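Long-range contact in glutathione s-transferase S2 (Nilaparvata lugens, PDB 5H5L), which probably transfers glutathione to electrophilic substrates as a sigma-class glutathione S-transferase and, using glutathione, serves as a prostaglandin D synthase: residues B[76-81]-B[149-154]. Residues are numbered along the deposited sequence; the frame is centred on the assembly and turned at random.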
ATOM      1  N   GLY B  76       7.325 -14.718 -12.324  1.00 19.10           N
ATOM      2  CA  GLY B  76       6.700 -14.418 -13.600  1.00 23.37           C
ATOM      3  C   GLY B  76       5.221 -14.103 -13.530  1.00 24.26           C
ATOM      4  O   GLY B  76       4.495 -14.342 -14.507  1.00 21.29           O
ATOM      5  N   LEU B  77       4.749 -13.598 -12.397  1.00 18.55           N
ATOM      6  CA  LEU B  77       3.351 -13.226 -12.205  1.00 22.05           C
ATOM      7  C   LEU B  77       3.172 -11.728 -12.001  1.00 18.05           C
ATOM      8  O   LEU B  77       2.344 -11.296 -11.191  1.00 19.04           O
ATOM      9  CB  LEU B  77       2.780 -13.980 -11.016  1.00 19.81           C
ATOM     10  CG  LEU B  77       2.744 -15.502 -11.120  1.00 22.40           C
ATOM     11  CD1 LEU B  77       2.054 -15.996  -9.888  1.00 21.54           C
ATOM     12  CD2 LEU B  77       2.024 -16.002 -12.378  1.00 21.76           C
ATOM     13  N   ALA B  78       3.963 -10.926 -12.710  1.00 19.46           N
ATOM     14  CA  ALA B  78       3.806  -9.473 -12.697  1.00 18.78           C
ATOM     15  C   ALA B  78       3.487  -8.979 -14.099  1.00 19.71           C
ATOM     16  O   ALA B  78       3.087  -9.772 -14.951  1.00 20.28           O
ATOM     17  CB  ALA B  78       5.061  -8.779 -12.152  1.00 15.54           C
ATOM     18  N   GLY B  79       3.654  -7.686 -14.367  1.00 14.71           N
ATOM     19  CA  GLY B  79       3.264  -7.155 -15.659  1.00 22.21           C
ATOM     20  C   GLY B  79       4.374  -7.291 -16.716  1.00 21.54           C
ATOM     21  O   GLY B  79       5.555  -7.336 -16.391  1.00 22.60           O
ATOM     22  N   SER B  80       3.969  -7.303 -17.993  1.00 25.33           N
ATOM     23  CA  SER B  80       4.920  -7.262 -19.106  1.00 30.59           C
ATOM     24  C   SER B  80       5.496  -5.871 -19.368  1.00 35.76           C
ATOM     25  O   SER B  80       6.484  -5.763 -20.100  1.00 29.21           O
ATOM     26  CB  SER B  80       4.250  -7.764 -20.380  1.00 26.77           C
ATOM     27  OG  SER B  80       3.719  -9.061 -20.185  1.00 28.23           O
ATOM     28  N   ASN B  81       4.893  -4.817 -18.817  1.00 21.80           N
ATOM     29  CA  ASN B  81       5.391  -3.445 -18.943  1.00 22.18           C
ATOM     30  C   ASN B  81       4.903  -2.650 -17.737  1.00 23.85           C
ATOM     31  O   ASN B  81       4.270  -3.207 -16.841  1.00 19.22           O
ATOM     32  CB  ASN B  81       4.927  -2.798 -20.248  1.00 20.95           C
ATOM     33  CG  ASN B  81       3.454  -2.916 -20.470  1.00 27.19           C
ATOM     34  OD1 ASN B  81       2.651  -2.620 -19.594  1.00 31.14           O
ATOM     35  ND2 ASN B  81       3.078  -3.388 -21.642  1.00 31.81           N
ATOM     36  N   LEU B 149      -3.093 -14.279 -14.863  1.00 18.44           N
ATOM     37  CA  LEU B 149      -2.764 -14.514 -13.462  1.00 23.07           C
ATOM     38  C   LEU B 149      -1.641 -13.584 -12.995  1.00 22.15           C
ATOM     39  O   LEU B 149      -0.619 -13.436 -13.671  1.00 17.76           O
ATOM     40  CB  LEU B 149      -2.338 -15.962 -13.255  1.00 22.31           C
ATOM     41  CG  LEU B 149      -2.078 -16.356 -11.791  1.00 18.51           C
ATOM     42  CD1 LEU B 149      -3.384 -16.493 -11.031  1.00 19.49           C
ATOM     43  CD2 LEU B 149      -1.308 -17.627 -11.693  1.00 30.68           C
ATOM     44  N   SER B 150      -1.830 -12.966 -11.838  1.00 20.39           N
ATOM     45  CA  SER B 150      -0.808 -12.117 -11.256  1.00 18.78           C
ATOM     46  C   SER B 150      -0.615 -12.438  -9.780  1.00 18.97           C
ATOM     47  O   SER B 150      -1.414 -13.148  -9.164  1.00 15.74           O
ATOM     48  CB  SER B 150      -1.157 -10.633 -11.433  1.00 20.64           C
ATOM     49  OG  SER B 150      -2.229 -10.212 -10.597  1.00 14.50           O
ATOM     50  N   TRP B 151       0.477 -11.885  -9.201  1.00 16.68           N
ATOM     51  CA  TRP B 151       0.659 -11.949  -7.753  1.00 13.29           C
ATOM     52  C   TRP B 151      -0.510 -11.283  -7.054  1.00 11.64           C
ATOM     53  O   TRP B 151      -0.868 -11.655  -5.935  1.00 13.51           O
ATOM     54  CB  TRP B 151       1.999 -11.279  -7.336  1.00 16.49           C
ATOM     55  CG  TRP B 151       2.008  -9.793  -7.551  1.00 12.99           C
ATOM     56  CD1 TRP B 151       2.432  -9.127  -8.678  1.00 13.19           C
ATOM     57  CD2 TRP B 151       1.572  -8.790  -6.637  1.00 11.18           C
ATOM     58  NE1 TRP B 151       2.292  -7.783  -8.511  1.00 12.47           N
ATOM     59  CE2 TRP B 151       1.764  -7.550  -7.267  1.00 13.61           C
ATOM     60  CE3 TRP B 151       1.026  -8.817  -5.343  1.00 10.32           C
ATOM     61  CZ2 TRP B 151       1.440  -6.358  -6.662  1.00 11.35           C
ATOM     62  CZ3 TRP B 151       0.698  -7.635  -4.739  1.00  9.50           C
ATOM     63  CH2 TRP B 151       0.889  -6.413  -5.394  1.00 10.53           C
ATOM     64  N   GLY B 152      -1.132 -10.314  -7.714  1.00 11.99           N
ATOM     65  CA  GLY B 152      -2.300  -9.694  -7.149  1.00 11.40           C
ATOM     66  C   GLY B 152      -3.437 -10.679  -6.897  1.00 13.07           C
ATOM     67  O   GLY B 152      -4.099 -10.627  -5.855  1.00 11.36           O
ATOM     68  N   ASP B 153      -3.698 -11.564  -7.858  1.00 14.53           N
ATOM     69  CA  ASP B 153      -4.730 -12.589  -7.655  1.00 13.80           C
ATOM     70  C   ASP B 153      -4.428 -13.437  -6.424  1.00 14.06           C
ATOM     71  O   ASP B 153      -5.317 -13.759  -5.626  1.00 14.06           O
ATOM     72  CB  ASP B 153      -4.826 -13.489  -8.897  1.00 15.99           C
ATOM     73  CG  ASP B 153      -5.173 -12.723 -10.157  1.00 18.01           C
ATOM     74  OD1 ASP B 153      -6.175 -11.976 -10.141  1.00 19.74           O
ATOM     75  OD2 ASP B 153      -4.415 -12.831 -11.154  1.00 20.14           O
ATOM     76  N   ILE B 154      -3.172 -13.811  -6.254  1.00 12.90           N
ATOM     77  CA  ILE B 154      -2.789 -14.656  -5.143  1.00  9.70           C
ATOM     78  C   ILE B 154      -2.913 -13.917  -3.826  1.00 15.93           C
ATOM     79  O   ILE B 154      -3.405 -14.466  -2.847  1.00 15.72           O
ATOM     80  CB  ILE B 154      -1.381 -15.188  -5.434  1.00 14.34           C
ATOM     81  CG1 ILE B 154      -1.501 -16.175  -6.616  1.00 23.15           C
ATOM     82  CG2 ILE B 154      -0.797 -15.887  -4.229  1.00 20.75           C
ATOM     83  CD1 ILE B 154      -0.188 -16.628  -7.193  1.00 25.02           C
TER
HETATM   84  O   HOH W   1       0.645 -11.154 -14.622  1.00 21.10           O
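L77 sends its side chain from the linker between helices 64-75 and 82-106 against the first turn of helix 151-164. Its CB lies 3.6 Å from W151 N, beside the backbone that opens the helix. Beyond CG the two methyls part: CD2 packs on L149 CD2 at 3.8 Å, whereas CD1 reaches I154 CD1 at 3.6 Å, the leucine and isoleucine side chains crossing at about a right angle. L149 can meet it because its CG is anti to the backbone N (chi1 -175°), which brings the branch end nearer than the CB direction alone would. Y24 of helix 15-25 also packs on L77. The backbone carbonyl of L77 supplies the polar link: W151 N donates to L77 O over 2.8 Å, in the carbonyl plane, and S150 CA adds a CA-H...O contact to that oxygen. The W151 indole presents its edge here, with CD1 3.3 Å from L77 O and A78 CA also near the ring plane. A water lies 2.8 Å from both A78 O and L149 O and bridges the two segments, though it has more acceptors in reach than protons to give. S150 and D153 form a capping box, in which S150 N donates to D153 OD2 at 2.7 Å and the return bond from D153 N to S150 OG is weak. Were L77 cut back to an alanine, L149 CD2 and I154 CD1 would probably lose the methyls they pack on. The interdomain linker thus satisfies a first-turn N-H of a C-terminal-domain helix, which has no preceding turn to bond to, while its leucine closes the apolar side of the joint.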